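Local coordinates for leucine aminopeptidase A1, chloroplastic (Solanum lycopersicum, PDB 5D8N), which removes N-terminal amino acids, preferably leucine, from peptides as a metal-dependent homohexameric aminopeptidase of the M17 family and takes part in wound signalling and insect defence, at residues 375-380 with 467-472. The protein carries 1 engineered substitution. Sequence-based numbering, arbitrary orientation. Where two conformers were deposited one is given.
Sequences NGKTIE and VADMIN
Thr-378 and Asp-469 open a short parallel β-pairing in the catalytic domain, an example of how side-chain bonds can reinforce a ladder whose backbone bonds are partly weak. Strand 378-380 is the middle of a small three-stranded sheet, antiparallel to 370-372 and parallel to 470-471. The one strong backbone rung runs from Glu-380 N to Met-470 O (2.8 Å, 165°); those from Met-470 N to Thr-378 O and from Asn-472 N to Glu-380 O are weak.

Asp-469 can be followed outward. Asp-469 CB rests 3.3 Å from Thr-378 O. A chi1 of -67° swings CG beside the backbone N, carrying the carboxylate over Thr-378, where Asp-469 CG passes 3.4 Å from Thr-378 OG1. OD1 stays near that hydroxyl, while Asp-469 OD2 accepts from Thr-378 N (3.0 Å), met from above the carboxylate plane. Thr-378 returns the grip, as Thr-378 OG1 accepts from Asp-469 N at 2.9 Å. The interlock also faces a second subunit of the hexamer, where Ser-178 bonds OD2 and Phe-176 O bonds OG1.

On the sheet face that carries Ile-379 and Met-470, these two side chains lie side by side, pointing the same way, against Phe-486 of helix 479-488. Beyond them, the nearest side-chain atoms of Asn-472 and Arg-389, predicted to be catalytic, are about 4 Å apart; Asn-472 ND2 bonds Ala-386 O, while Asn-472 CB packs 3.8 Å from Ile-379 CG2.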
ATOM      1  N   ASN A 375      -3.580 -26.287 -28.760  1.00 21.98           N
ATOM      2  CA  ASN A 375      -3.510 -25.825 -30.151  1.00 21.66           C
ATOM      3  C   ASN A 375      -2.128 -25.321 -30.550  1.00 21.39           C
ATOM      4  O   ASN A 375      -1.956 -24.760 -31.626  1.00 21.65           O
ATOM      5  CB  ASN A 375      -4.527 -24.730 -30.437  1.00 20.36           C
ATOM      6  CG  ASN A 375      -4.240 -23.451 -29.683  1.00 20.52           C
ATOM      7  OD1 ASN A 375      -3.327 -23.377 -28.876  1.00 19.02           O
ATOM      8  ND2 ASN A 375      -5.046 -22.422 -29.945  1.00 21.57           N
ATOM      9  N   GLY A 376      -1.131 -25.563 -29.710  1.00 21.77           N
ATOM     10  CA  GLY A 376       0.248 -25.210 -30.017  1.00 21.63           C
ATOM     11  C   GLY A 376       0.665 -23.809 -29.609  1.00 21.38           C
ATOM     12  O   GLY A 376       1.836 -23.443 -29.798  1.00 21.84           O
ATOM     13  N   LYS A 377      -0.276 -22.943 -29.236  1.00 20.55           N
ATOM     14  CA  LYS A 377       0.084 -21.560 -28.919  1.00 21.33           C
ATOM     15  C   LYS A 377       0.760 -21.501 -27.568  1.00 21.16           C
ATOM     16  O   LYS A 377       0.379 -22.234 -26.653  1.00 21.78           O
ATOM     17  CB  LYS A 377      -1.126 -20.617 -28.941  1.00 22.38           C
ATOM     18  CG  LYS A 377      -1.747 -20.529 -30.319  1.00 24.23           C
ATOM     19  CD  LYS A 377      -2.869 -19.511 -30.383  1.00 24.41           C
ATOM     20  CE  LYS A 377      -3.496 -19.534 -31.763  1.00 23.29           C
ATOM     21  NZ  LYS A 377      -4.614 -18.575 -31.851  1.00 24.70           N
ATOM     22  N   THR A 378       1.756 -20.621 -27.446  1.00 20.32           N
ATOM     23  CA  THR A 378       2.515 -20.500 -26.207  1.00 19.15           C
ATOM     24  C   THR A 378       2.103 -19.277 -25.413  1.00 20.06           C
ATOM     25  O   THR A 378       1.775 -18.224 -25.997  1.00 20.99           O
ATOM     26  CB  THR A 378       4.021 -20.392 -26.487  1.00 19.71           C
ATOM     27  OG1 THR A 378       4.270 -19.339 -27.429  1.00 20.39           O
ATOM     28  CG2 THR A 378       4.527 -21.670 -27.070  1.00 20.36           C
ATOM     29  N   ILE A 379       2.072 -19.438 -24.093  1.00 18.84           N
ATOM     30  CA  ILE A 379       1.602 -18.391 -23.184  1.00 18.88           C
ATOM     31  C   ILE A 379       2.612 -18.135 -22.106  1.00 17.99           C
ATOM     32  O   ILE A 379       3.030 -19.054 -21.404  1.00 18.45           O
ATOM     33  CB  ILE A 379       0.287 -18.811 -22.492  1.00 19.38           C
ATOM     34  CG1 ILE A 379      -0.762 -19.163 -23.545  1.00 20.64           C
ATOM     35  CG2 ILE A 379      -0.239 -17.715 -21.580  1.00 19.05           C
ATOM     36  CD1 ILE A 379      -1.720 -20.226 -23.048  1.00 25.11           C
ATOM     37  N   GLU A 380       3.091 -16.902 -22.061  1.00 17.81           N
ATOM     38  CA  GLU A 380       3.955 -16.476 -20.974  1.00 18.75           C
ATOM     39  C   GLU A 380       3.119 -16.052 -19.778  1.00 17.89           C
ATOM     40  O   GLU A 380       2.271 -15.169 -19.868  1.00 18.74           O
ATOM     41  CB  GLU A 380       4.855 -15.313 -21.385  1.00 21.38           C
ATOM     42  CG  GLU A 380       5.720 -14.797 -20.239  1.00 23.49           C
ATOM     43  CD  GLU A 380       6.598 -13.620 -20.638  1.00 26.99           C
ATOM     44  OE1 GLU A 380       6.274 -12.878 -21.613  1.00 24.14           O
ATOM     45  OE2 GLU A 380       7.666 -13.540 -19.989  1.00 29.64           O
ATOM     46  N   VAL A 467       8.712 -13.022 -25.623  0.59 21.15           N
ATOM     47  CA  VAL A 467       9.261 -14.364 -25.851  0.59 21.10           C
ATOM     48  C   VAL A 467       8.251 -15.394 -26.351  0.59 21.87           C
ATOM     49  O   VAL A 467       8.599 -16.285 -27.143  0.59 22.83           O
ATOM     50  CB  VAL A 467       9.961 -14.912 -24.596  0.59 22.48           C
ATOM     51  CG1 VAL A 467      11.274 -14.193 -24.351  0.59 24.25           C
ATOM     52  CG2 VAL A 467       9.071 -14.747 -23.371  0.59 24.49           C
ATOM     53  N   ALA A 468       7.006 -15.304 -25.889  1.00 21.33           N
ATOM     54  CA  ALA A 468       5.970 -16.280 -26.255  1.00 20.81           C
ATOM     55  C   ALA A 468       4.979 -15.676 -27.240  1.00 20.06           C
ATOM     56  O   ALA A 468       5.132 -14.532 -27.629  1.00 19.98           O
ATOM     57  CB  ALA A 468       5.238 -16.798 -25.006  1.00 21.84           C
ATOM     58  N   ASP A 469       3.953 -16.428 -27.634  1.00 19.07           N
ATOM     59  CA  ASP A 469       2.898 -15.876 -28.499  1.00 20.67           C
ATOM     60  C   ASP A 469       2.119 -14.778 -27.778  1.00 21.40           C
ATOM     61  O   ASP A 469       1.560 -13.925 -28.417  1.00 22.82           O
ATOM     62  CB  ASP A 469       1.924 -16.961 -29.016  1.00 21.21           C
ATOM     63  CG  ASP A 469       2.577 -17.958 -29.974  1.00 23.94           C
ATOM     64  OD1 ASP A 469       3.683 -17.697 -30.499  1.00 22.02           O
ATOM     65  OD2 ASP A 469       2.106 -19.112 -30.011  1.00 27.01           O
ATOM     66  N   MET A 470       1.930 -14.896 -26.474  1.00 21.00           N
ATOM     67  CA  MET A 470       1.099 -13.951 -25.750  1.00 20.59           C
ATOM     68  C   MET A 470       1.436 -14.060 -24.286  1.00 20.62           C
ATOM     69  O   MET A 470       2.029 -15.052 -23.857  1.00 20.88           O
ATOM     70  CB  MET A 470      -0.384 -14.224 -25.957  1.00 20.24           C
ATOM     71  CG  MET A 470      -0.890 -15.492 -25.262  1.00 21.65           C
ATOM     72  SD  MET A 470      -2.453 -16.146 -25.948  1.00 22.59           S
ATOM     73  CE  MET A 470      -1.907 -16.907 -27.460  1.00 24.84           C
ATOM     74  N   ILE A 471       1.032 -13.039 -23.531  1.00 20.10           N
ATOM     75  CA  ILE A 471       1.029 -13.125 -22.085  1.00 20.09           C
ATOM     76  C   ILE A 471      -0.391 -13.479 -21.643  1.00 21.07           C
ATOM     77  O   ILE A 471      -1.314 -13.358 -22.432  1.00 21.93           O
ATOM     78  CB  ILE A 471       1.475 -11.808 -21.411  1.00 21.46           C
ATOM     79  CG1 ILE A 471       0.539 -10.653 -21.774  1.00 21.41           C
ATOM     80  CG2 ILE A 471       2.924 -11.483 -21.760  1.00 22.58           C
ATOM     81  CD1 ILE A 471       0.981  -9.295 -21.251  1.00 22.42           C
ATOM     82  N   ASN A 472      -0.576 -13.824 -20.369  1.00 21.28           N
ATOM     83  CA  ASN A 472      -1.884 -14.204 -19.872  1.00 21.51           C
ATOM     84  C   ASN A 472      -2.689 -13.066 -19.239  1.00 22.95           C
ATOM     85  O   ASN A 472      -3.917 -13.106 -19.256  1.00 22.83           O
ATOM     86  CB  ASN A 472      -1.805 -15.423 -18.947  1.00 21.87           C
ATOM     87  CG  ASN A 472      -1.340 -15.072 -17.546  1.00 24.22           C
ATOM     88  OD1 ASN A 472      -0.266 -14.497 -17.361  1.00 25.62           O
ATOM     89  ND2 ASN A 472      -2.066 -15.558 -16.553  1.00 23.59           N
TER